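Long-range contacts in Protease/Reverse transcriptase/ribonuclease H (Eastern chimpanzee simian foamy virus, PDB 7KSF), which combines an aspartic protease, a reverse transcriptase and a ribonuclease H in one chain, copying viral RNA into DNA and probably cutting the viral polyproteins: residues Gln53-Val58 with Ala69-Ala73; Lys242-Asp248 with Lys344-Lys350; Gln306-Asp310 with Ile543-Thr547. The protein carries 1 engineered substitution. All blocks are in the same frame, centred on the assembly; numbering follows the deposited sequence.

Contact 1 of 3, residues Gln53-Val58 with Ala69-Ala73; sequences QNVYYV and AEVIA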
loop_
_atom_site.group_PDB
_atom_site.type_symbol
_atom_site.label_atom_id
_atom_site.label_comp_id
_atom_site.label_asym_id
_atom_site.label_seq_id
_atom_site.Cartn_x
_atom_site.Cartn_y
_atom_site.Cartn_z
ATOM N N GLN A 53 -24.673 -7.305 -43.243
ATOM C CA GLN A 53 -25.149 -8.341 -42.339
ATOM C C GLN A 53 -26.651 -8.522 -42.516
ATOM O O GLN A 53 -27.361 -7.610 -42.948
ATOM C CB GLN A 53 -24.822 -8.000 -40.873
ATOM C CG GLN A 53 -23.342 -7.727 -40.607
ATOM C CD GLN A 53 -23.067 -7.325 -39.168
ATOM O OE1 GLN A 53 -23.958 -7.366 -38.319
ATOM N NE2 GLN A 53 -21.830 -6.927 -38.890
ATOM N N ASN A 54 -27.128 -9.717 -42.177
ATOM C CA ASN A 54 -28.542 -10.031 -42.321
ATOM C C ASN A 54 -29.380 -9.272 -41.294
ATOM O O ASN A 54 -28.922 -8.954 -40.195
ATOM C CB ASN A 54 -28.781 -11.534 -42.168
ATOM C CG ASN A 54 -28.225 -12.331 -43.328
ATOM O OD1 ASN A 54 -27.409 -11.837 -44.104
ATOM N ND2 ASN A 54 -28.665 -13.578 -43.451
ATOM N N VAL A 55 -30.625 -8.999 -41.667
ATOM C CA VAL A 55 -31.567 -8.256 -40.838
ATOM C C VAL A 55 -32.769 -9.148 -40.553
ATOM O O VAL A 55 -33.281 -9.819 -41.454
ATOM C CB VAL A 55 -32.006 -6.943 -41.521
ATOM C CG1 VAL A 55 -32.952 -6.171 -40.627
ATOM C CG2 VAL A 55 -30.793 -6.094 -41.869
ATOM N N TYR A 56 -33.213 -9.149 -39.295
ATOM C CA TYR A 56 -34.323 -10.000 -38.878
ATOM C C TYR A 56 -35.412 -9.188 -38.187
ATOM O O TYR A 56 -35.390 -7.952 -38.207
ATOM C CB TYR A 56 -33.834 -11.107 -37.937
ATOM C CG TYR A 56 -32.557 -11.796 -38.365
ATOM C CD1 TYR A 56 -31.314 -11.250 -38.068
ATOM C CD2 TYR A 56 -32.594 -13.006 -39.042
ATOM C CE1 TYR A 56 -30.147 -11.879 -38.447
ATOM C CE2 TYR A 56 -31.427 -13.647 -39.425
ATOM C CZ TYR A 56 -30.207 -13.077 -39.124
ATOM O OH TYR A 56 -29.046 -13.712 -39.504
ATOM N N TYR A 57 -36.365 -9.883 -37.565
ATOM C CA TYR A 57 -37.418 -9.239 -36.782
ATOM C C TYR A 57 -37.903 -10.254 -35.759
ATOM O O TYR A 57 -38.631 -11.189 -36.110
ATOM C CB TYR A 57 -38.555 -8.757 -37.678
ATOM C CG TYR A 57 -39.525 -7.803 -37.015
ATOM C CD1 TYR A 57 -39.251 -6.445 -36.934
ATOM C CD2 TYR A 57 -40.724 -8.263 -36.485
ATOM C CE1 TYR A 57 -40.140 -5.570 -36.330
ATOM C CE2 TYR A 57 -41.620 -7.397 -35.884
ATOM C CZ TYR A 57 -41.324 -6.050 -35.807
ATOM O OH TYR A 57 -42.212 -5.183 -35.208
ATOM N N VAL A 58 -37.492 -10.081 -34.500
ATOM C CA VAL A 58 -37.736 -11.061 -33.452
ATOM C C VAL A 58 -38.474 -10.386 -32.302
ATOM O O VAL A 58 -38.531 -9.162 -32.195
ATOM C CB VAL A 58 -36.430 -11.713 -32.946
ATOM C CG1 VAL A 58 -35.761 -12.513 -34.057
ATOM C CG2 VAL A 58 -35.481 -10.665 -32.386
ATOM N N ALA A 69 -38.962 -5.836 -32.689
ATOM C CA ALA A 69 -38.067 -4.850 -33.271
ATOM C C ALA A 69 -37.263 -5.474 -34.404
ATOM O O ALA A 69 -37.038 -6.686 -34.443
ATOM C CB ALA A 69 -37.127 -4.258 -32.217
ATOM N N GLU A 70 -36.839 -4.615 -35.329
ATOM C CA GLU A 70 -35.925 -4.996 -36.398
ATOM C C GLU A 70 -34.500 -4.968 -35.859
ATOM O O GLU A 70 -34.044 -3.935 -35.355
ATOM C CB GLU A 70 -36.085 -4.049 -37.584
ATOM C CG GLU A 70 -34.988 -4.141 -38.621
ATOM C CD GLU A 70 -35.089 -3.054 -39.671
ATOM O OE1 GLU A 70 -35.970 -2.178 -39.534
ATOM O OE2 GLU A 70 -34.287 -3.069 -40.629
ATOM N N VAL A 71 -33.796 -6.097 -35.960
ATOM C CA VAL A 71 -32.521 -6.271 -35.278
ATOM C C VAL A 71 -31.464 -6.799 -36.238
ATOM O O VAL A 71 -31.764 -7.371 -37.289
ATOM C CB VAL A 71 -32.640 -7.220 -34.065
ATOM C CG1 VAL A 71 -33.546 -6.619 -33.001
ATOM C CG2 VAL A 71 -33.158 -8.580 -34.509
ATOM N N ILE A 72 -30.203 -6.589 -35.854
ATOM C CA ILE A 72 -29.054 -7.218 -36.497
ATOM C C ILE A 72 -28.358 -8.079 -35.455
ATOM O O ILE A 72 -28.880 -8.283 -34.353
ATOM C CB ILE A 72 -28.073 -6.188 -37.084
ATOM C CG1 ILE A 72 -27.510 -5.282 -35.993
ATOM C CG2 ILE A 72 -28.756 -5.350 -38.151
ATOM C CD1 ILE A 72 -26.384 -4.399 -36.483
ATOM N N ALA A 73 -27.171 -8.572 -35.785
ATOM C CA ALA A 73 -26.407 -9.422 -34.888
ATOM C C ALA A 73 -25.449 -8.591 -34.035
ATOM O O ALA A 73 -25.247 -7.395 -34.259
ATOM C CB ALA A 73 -25.643 -10.480 -35.681
#
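Tyr-56, Tyr-57 and Val-58 meet Ala-69, Glu-70 and Val-71 across the antiparallel beta hairpin of strands 52-62 and 65-74, in the aspartic protease part of the chain. The clearest backbone bond runs from Tyr-56 N to Val-71 O, at 3.0 Å and almost straight, with 176° at the hydrogen. The return bond from Val-71 N to Tyr-56 O is weak. Val-58 and Ala-69 also exchange two bonds, N to O in each direction, and both are weak. The short strand segments are strongly twisted, with 139° between their directions. Tyr-57 and Glu-70 share one face of the hairpin. The Tyr-57 ring lies over the backbone of Ala-69, whose N stands 3.8 Å above the ring plane, displaced toward the rim. Tyr-57 CG is anti to its own N (chi1 -166°), and this carries the ring over toward the opposite strand. Glu-70 runs out extended beyond CG and meets Val-55 at a slant. Its CG lies 3.5 Å from Val-55 CG1, and OE2 passes near the same methyl. The hairpin belongs to the mainly beta fold of retroviral-type proteases. Strand 52-62 also pairs with strand 40-43, and those two probably correspond to the flap hairpin of such enzymes. On the other face are Tyr-56, Val-58, Ala-69 and Val-71. Val-58 CG2 touches Val-71 CG2 at 3.8 Å, the two valines crossing at about a right angle. Tyr-56 CB lies 4.3 Å from Val-71 CG2, and its ring has Val-71 O at the edge. Ile-28 of strand 26-29 packs against both Val-58 and Val-71. Further along, Val-55 CG2 faces Ile-72 CG2 at 4.3 Å, and Ile-72 also touches Cys-27.

Contact 2 of 3, residues Lys242-Asp248 with Lys344-Lys350; sequences KYKTTLD and KSEIGQK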
loop_
_atom_site.group_PDB
_atom_site.type_symbol
_atom_site.label_atom_id
_atom_site.label_comp_id
_atom_site.label_asym_id
_atom_site.label_seq_id
_atom_site.Cartn_x
_atom_site.Cartn_y
_atom_site.Cartn_z
ATOM N N LYS A 242 9.730 14.659 -11.599
ATOM C CA LYS A 242 9.407 15.576 -10.511
ATOM C C LYS A 242 8.195 15.085 -9.727
ATOM O O LYS A 242 8.297 14.751 -8.542
ATOM C CB LYS A 242 9.171 16.983 -11.061
ATOM C CG LYS A 242 8.984 18.040 -9.985
ATOM C CD LYS A 242 8.867 19.425 -10.599
ATOM C CE LYS A 242 8.584 20.499 -9.553
ATOM N NZ LYS A 242 8.282 21.810 -10.198
ATOM N N TYR A 243 7.036 15.031 -10.374
ATOM C CA TYR A 243 5.811 14.569 -9.740
ATOM C C TYR A 243 5.541 13.116 -10.111
ATOM O O TYR A 243 5.904 12.653 -11.195
ATOM C CB TYR A 243 4.617 15.434 -10.149
ATOM C CG TYR A 243 4.823 16.912 -9.931
ATOM C CD1 TYR A 243 5.218 17.736 -10.975
ATOM C CD2 TYR A 243 4.620 17.489 -8.686
ATOM C CE1 TYR A 243 5.407 19.085 -10.788
ATOM C CE2 TYR A 243 4.810 18.843 -8.486
ATOM C CZ TYR A 243 5.202 19.638 -9.541
ATOM O OH TYR A 243 5.393 20.985 -9.350
ATOM N N LYS A 244 4.900 12.401 -9.193
ATOM C CA LYS A 244 4.561 11.000 -9.390
ATOM C C LYS A 244 3.097 10.778 -9.035
ATOM O O LYS A 244 2.598 11.338 -8.056
ATOM C CB LYS A 244 5.458 10.092 -8.545
ATOM C CG LYS A 244 6.925 10.188 -8.922
ATOM C CD LYS A 244 7.808 10.199 -7.695
ATOM C CE LYS A 244 9.227 10.596 -8.054
ATOM N NZ LYS A 244 10.052 10.801 -6.839
ATOM N N THR A 245 2.421 9.960 -9.838
ATOM C CA THR A 245 0.985 9.745 -9.713
ATOM C C THR A 245 0.668 8.269 -9.884
ATOM O O THR A 245 1.130 7.639 -10.839
ATOM C CB THR A 245 0.213 10.556 -10.758
ATOM O OG1 THR A 245 0.435 11.955 -10.538
ATOM C CG2 THR A 245 -1.279 10.258 -10.672
ATOM N N THR A 246 -0.129 7.725 -8.966
ATOM C CA THR A 246 -0.601 6.354 -9.046
ATOM C C THR A 246 -2.123 6.340 -8.972
ATOM O O THR A 246 -2.720 7.060 -8.165
ATOM C CB THR A 246 -0.006 5.489 -7.932
ATOM O OG1 THR A 246 -0.701 4.238 -7.874
ATOM C CG2 THR A 246 -0.123 6.183 -6.592
ATOM N N LEU A 247 -2.743 5.526 -9.825
ATOM C CA LEU A 247 -4.195 5.421 -9.917
ATOM C C LEU A 247 -4.601 3.969 -9.725
ATOM O O LEU A 247 -4.224 3.109 -10.523
ATOM C CB LEU A 247 -4.706 5.927 -11.264
ATOM C CG LEU A 247 -4.538 7.415 -11.533
ATOM C CD1 LEU A 247 -4.968 7.721 -12.950
ATOM C CD2 LEU A 247 -5.358 8.210 -10.536
ATOM N N ASP A 248 -5.382 3.704 -8.686
ATOM C CA ASP A 248 -5.849 2.355 -8.405
ATOM C C ASP A 248 -7.143 2.100 -9.166
ATOM O O ASP A 248 -8.091 2.885 -9.070
ATOM C CB ASP A 248 -6.065 2.163 -6.904
ATOM C CG ASP A 248 -6.605 0.788 -6.565
ATOM O OD1 ASP A 248 -6.347 -0.163 -7.331
ATOM O OD2 ASP A 248 -7.291 0.662 -5.527
ATOM N N LYS A 344 -7.562 4.994 -2.862
ATOM C CA LYS A 344 -6.144 4.695 -2.715
ATOM C C LYS A 344 -5.293 5.337 -3.803
ATOM O O LYS A 344 -4.086 5.078 -3.864
ATOM C CB LYS A 344 -5.925 3.180 -2.698
ATOM C CG LYS A 344 -6.700 2.450 -1.607
ATOM C CD LYS A 344 -6.270 2.904 -0.217
ATOM C CE LYS A 344 -6.992 2.125 0.873
ATOM N NZ LYS A 344 -6.516 2.496 2.238
ATOM N N SER A 345 -5.884 6.163 -4.662
ATOM C CA SER A 345 -5.113 6.824 -5.703
ATOM C C SER A 345 -4.303 7.977 -5.115
ATOM O O SER A 345 -4.723 8.638 -4.165
ATOM C CB SER A 345 -6.036 7.338 -6.805
ATOM O OG SER A 345 -6.818 6.286 -7.341
ATOM N N GLU A 346 -3.122 8.197 -5.686
ATOM C CA GLU A 346 -2.253 9.293 -5.291
ATOM C C GLU A 346 -1.858 10.056 -6.544
ATOM O O GLU A 346 -1.338 9.468 -7.496
ATOM C CB GLU A 346 -1.005 8.790 -4.561
ATOM C CG GLU A 346 -1.307 7.787 -3.466
ATOM C CD GLU A 346 -0.055 7.194 -2.858
ATOM O OE1 GLU A 346 1.025 7.811 -2.989
ATOM O OE2 GLU A 346 -0.151 6.107 -2.253
ATOM N N ILE A 347 -2.107 11.365 -6.543
ATOM C CA ILE A 347 -1.940 12.195 -7.728
ATOM C C ILE A 347 -1.015 13.357 -7.399
ATOM O O ILE A 347 -1.257 14.100 -6.443
ATOM C CB ILE A 347 -3.293 12.717 -8.245
ATOM C CG1 ILE A 347 -4.254 11.554 -8.500
ATOM C CG2 ILE A 347 -3.095 13.531 -9.512
ATOM C CD1 ILE A 347 -5.615 11.984 -8.990
ATOM N N GLY A 348 0.038 13.515 -8.202
ATOM C CA GLY A 348 0.884 14.690 -8.145
ATOM C C GLY A 348 1.624 14.886 -6.840
ATOM O O GLY A 348 1.587 15.971 -6.254
ATOM N N GLN A 349 2.306 13.844 -6.378
ATOM C CA GLN A 349 3.080 13.891 -5.149
ATOM C C GLN A 349 4.557 13.676 -5.452
ATOM O O GLN A 349 4.916 13.041 -6.449
ATOM C CB GLN A 349 2.589 12.840 -4.148
ATOM C CG GLN A 349 1.144 13.022 -3.719
ATOM C CD GLN A 349 0.677 11.923 -2.789
ATOM O OE1 GLN A 349 -0.342 12.057 -2.110
ATOM N NE2 GLN A 349 1.417 10.824 -2.755
ATOM N N LYS A 350 5.411 14.219 -4.583
ATOM C CA LYS A 350 6.848 14.025 -4.749
ATOM C C LYS A 350 7.234 12.561 -4.593
ATOM O O LYS A 350 8.218 12.113 -5.189
ATOM C CB LYS A 350 7.621 14.883 -3.748
ATOM C CG LYS A 350 7.510 16.379 -3.983
ATOM C CD LYS A 350 8.438 17.146 -3.050
ATOM C CE LYS A 350 9.884 16.696 -3.222
ATOM N NZ LYS A 350 10.818 17.444 -2.335
#
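Thr-246 and Glu-346 lie side by side across two antiparallel strands and point the same way. Thr-246 CG2 rests on Glu-346 CB, 3.4 Å away, and follows the start of the extended glutamate chain. Glu-346 OE1 takes a hydrogen bond from Glu-353 N and a weak one from Gln-349 NE2, which also binds Thr-351 O. Under this pair, Thr-246 N bonds to Glu-346 O and Glu-346 N to Thr-246 O. The register then slips by one residue. Gly-348 and Gln-349 both face Lys-244, a G1 beta bulge, and Gly-348 has the positive phi (63°) that favours glycine. Thr-245 turns its two branches to different uses. OG1 accepts the Gly-348 N-H at 2.8 Å and is also bonded to His-322 NE2, while CG2 lies 3.9 Å from Ile-347 CG1. Lys-244 bends at chi2 (139°), which swings its amine to Lys-350 O at 2.8 Å, nearly in line with that C=O. The same NZ also bonds Gly-363 O. Leu-247 CD2 meets Ile-347 CG1 at 4.1 Å. This is the antiparallel sheet of the polymerase palm. Strand 311-316 pairs with strand 243-249 as well, Leu-247 packs on Phe-330 of helix 319-336, and Ile-347 touches Ile-109 of helix 102-112.

Contact 3 of 3, residues Gln306-Asp310 with Ile543-Thr547; sequences QVYVD and IRWIT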
loop_
_atom_site.group_PDB
_atom_site.type_symbol
_atom_site.label_atom_id
_atom_site.label_comp_id
_atom_site.label_asym_id
_atom_site.label_seq_id
_atom_site.Cartn_x
_atom_site.Cartn_y
_atom_site.Cartn_z
ATOM N N GLN A 306 3.814 2.781 -16.447
ATOM C CA GLN A 306 4.129 1.444 -15.977
ATOM C C GLN A 306 2.880 0.912 -15.298
ATOM O O GLN A 306 2.348 1.558 -14.397
ATOM C CB GLN A 306 5.299 1.476 -14.994
ATOM C CG GLN A 306 6.581 2.042 -15.582
ATOM C CD GLN A 306 7.071 1.252 -16.779
ATOM O OE1 GLN A 306 6.560 0.175 -17.077
ATOM N NE2 GLN A 306 8.067 1.790 -17.473
ATOM N N VAL A 307 2.405 -0.253 -15.717
ATOM C CA VAL A 307 1.205 -0.801 -15.104
ATOM C C VAL A 307 1.369 -2.217 -14.568
ATOM O O VAL A 307 1.747 -3.130 -15.302
ATOM C CB VAL A 307 0.024 -0.787 -16.091
ATOM C CG1 VAL A 307 -1.218 -1.387 -15.445
ATOM C CG2 VAL A 307 -0.250 0.628 -16.568
ATOM N N TYR A 308 1.069 -2.391 -13.289
ATOM C CA TYR A 308 1.128 -3.704 -12.667
ATOM C C TYR A 308 -0.234 -3.921 -12.033
ATOM O O TYR A 308 -0.654 -3.149 -11.172
ATOM C CB TYR A 308 2.239 -3.764 -11.619
ATOM C CG TYR A 308 2.487 -5.151 -11.074
ATOM C CD1 TYR A 308 3.306 -6.046 -11.750
ATOM C CD2 TYR A 308 1.904 -5.567 -9.885
ATOM C CE1 TYR A 308 3.537 -7.316 -11.256
ATOM C CE2 TYR A 308 2.129 -6.834 -9.383
ATOM C CZ TYR A 308 2.946 -7.705 -10.074
ATOM O OH TYR A 308 3.173 -8.969 -9.578
ATOM N N VAL A 309 -0.928 -4.968 -12.458
ATOM C CA VAL A 309 -2.248 -5.261 -11.919
ATOM C C VAL A 309 -3.186 -4.051 -12.043
ATOM O O VAL A 309 -3.309 -3.463 -13.117
ATOM C CB VAL A 309 -2.150 -5.770 -10.466
ATOM C CG1 VAL A 309 -3.518 -6.213 -9.967
ATOM C CG2 VAL A 309 -1.152 -6.913 -10.375
ATOM N N ASP A 310 -3.835 -3.683 -10.942
ATOM C CA ASP A 310 -4.700 -2.506 -10.882
ATOM C C ASP A 310 -3.960 -1.167 -10.953
ATOM O O ASP A 310 -4.423 -0.226 -11.597
ATOM C CB ASP A 310 -5.567 -2.555 -9.622
ATOM C CG ASP A 310 -4.745 -2.589 -8.351
ATOM O OD1 ASP A 310 -3.501 -2.552 -8.447
ATOM O OD2 ASP A 310 -5.341 -2.653 -7.255
ATOM N N ILE A 543 -2.256 -9.623 -4.451
ATOM C CA ILE A 543 -1.289 -8.933 -5.296
ATOM C C ILE A 543 0.125 -9.164 -4.774
ATOM O O ILE A 543 1.074 -9.313 -5.552
ATOM C CB ILE A 543 -1.626 -7.433 -5.382
ATOM C CG1 ILE A 543 -3.083 -7.229 -5.808
ATOM C CG2 ILE A 543 -0.699 -6.729 -6.359
ATOM C CD1 ILE A 543 -4.050 -7.012 -4.653
ATOM N N ARG A 544 0.285 -9.205 -3.447
ATOM C CA ARG A 544 1.582 -9.538 -2.866
ATOM C C ARG A 544 2.025 -10.935 -3.288
ATOM O O ARG A 544 3.133 -11.118 -3.805
ATOM C CB ARG A 544 1.524 -9.438 -1.341
ATOM C CG ARG A 544 1.194 -8.058 -0.792
ATOM C CD ARG A 544 2.293 -7.065 -1.103
ATOM N NE ARG A 544 2.200 -5.865 -0.277
ATOM C CZ ARG A 544 2.890 -4.754 -0.501
ATOM N NH1 ARG A 544 2.751 -3.707 0.300
ATOM N NH2 ARG A 544 3.718 -4.690 -1.534
ATOM N N TRP A 545 1.160 -11.933 -3.087
ATOM C CA TRP A 545 1.544 -13.317 -3.347
ATOM C C TRP A 545 1.811 -13.555 -4.830
ATOM O O TRP A 545 2.781 -14.233 -5.188
ATOM C CB TRP A 545 0.459 -14.263 -2.826
ATOM C CG TRP A 545 0.497 -14.445 -1.336
ATOM C CD1 TRP A 545 -0.062 -13.632 -0.393
ATOM C CD2 TRP A 545 1.134 -15.511 -0.621
ATOM N NE1 TRP A 545 0.186 -14.128 0.866
ATOM C CE2 TRP A 545 0.917 -15.280 0.751
ATOM C CE3 TRP A 545 1.864 -16.639 -1.008
ATOM C CZ2 TRP A 545 1.408 -16.135 1.738
ATOM C CZ3 TRP A 545 2.348 -17.487 -0.029
ATOM C CH2 TRP A 545 2.117 -17.231 1.330
ATOM N N ILE A 546 0.963 -13.006 -5.702
ATOM C CA ILE A 546 1.210 -13.083 -7.141
ATOM C C ILE A 546 2.553 -12.451 -7.482
ATOM O O ILE A 546 3.372 -13.038 -8.200
ATOM C CB ILE A 546 0.068 -12.409 -7.914
ATOM C CG1 ILE A 546 -1.244 -13.153 -7.678
ATOM C CG2 ILE A 546 0.402 -12.324 -9.398
ATOM C CD1 ILE A 546 -2.441 -12.477 -8.282
ATOM N N THR A 547 2.792 -11.240 -6.979
ATOM C CA THR A 547 4.090 -10.607 -7.168
ATOM C C THR A 547 5.212 -11.482 -6.622
ATOM O O THR A 547 6.309 -11.528 -7.187
ATOM C CB THR A 547 4.106 -9.230 -6.501
ATOM O OG1 THR A 547 2.980 -8.460 -6.945
ATOM C CG2 THR A 547 5.370 -8.481 -6.857
#
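Thr-547 OG1 is gripped from two sides, accepting a hydrogen bond from Tyr-308 OH at 2.7 Å and giving its own to Ile-543 O. The second bond stays within the helix, one turn back. Ile-543 O thus takes two donors, Thr-547 OG1 and Thr-547 N, the latter at 2.9 Å, and they reach it from opposite faces of the carbonyl plane. The bond from OG1 should fix the rotation of the threonine hydroxyl and leave it as an acceptor for the tyrosine. With chi1 at -172° Tyr-308 stretches its ring away from its own strand to the helix. The ring presents its edge, and both Thr-547 OG1 and Ile-543 CG2 lie near its plane. Tyr-308 CE2 stands 4.1 Å from Ile-543 CG2, the two side chains passing each other in opposite directions. Tyr-308 opens YVDD, this protein's version of the YXDD signature of retroviral reverse transcriptases, at the turn between strands 306-308 and 311-316. In the family this turn carries aspartates of the polymerase active site. Helix 542-549 comes from elsewhere: in the chain it follows strand 518-522 and precedes strand 557-561 of the RNase H-like connection sheet. The contact therefore folds the connection region onto the polymerase motif. Such a placement recalls the closed p51 subunit of HIV reverse transcriptase and may mean that this form is not ready to hold template and primer. Val-309 adds an apolar touch, its CG2 lying 4.0 Å from Ile-543 CG2, where the side chains meet at a slant. Ile-546 adds a looser contact, its CG2 being 4.4 Å from Tyr-308 OH. Helix 231-237 lies alongside, with Ile-234 against Tyr-308 and Ser-231 against Thr-547. His-503 of helix 494-513 also touches Thr-547.

Contact 1 stands apart, in the protease part of the chain, and is complete before the other two begin. Its centre is about 48 Å from that of contact 2 and 43 Å from that of contact 3. Contacts 2 and 3 are centred about 17 Å apart and reach the same antiparallel palm sheet. Their segments alternate along the chain: 242-248, 306-310, 344-350, 543-547. They meet where the carboxylates of Asp-248 and Asp-310 come close, probably at the polymerase active site. Contact 2 thus builds the palm sheet itself, contact 3 brings the connection region onto its YVDD turn, and contact 1 touches neither of them.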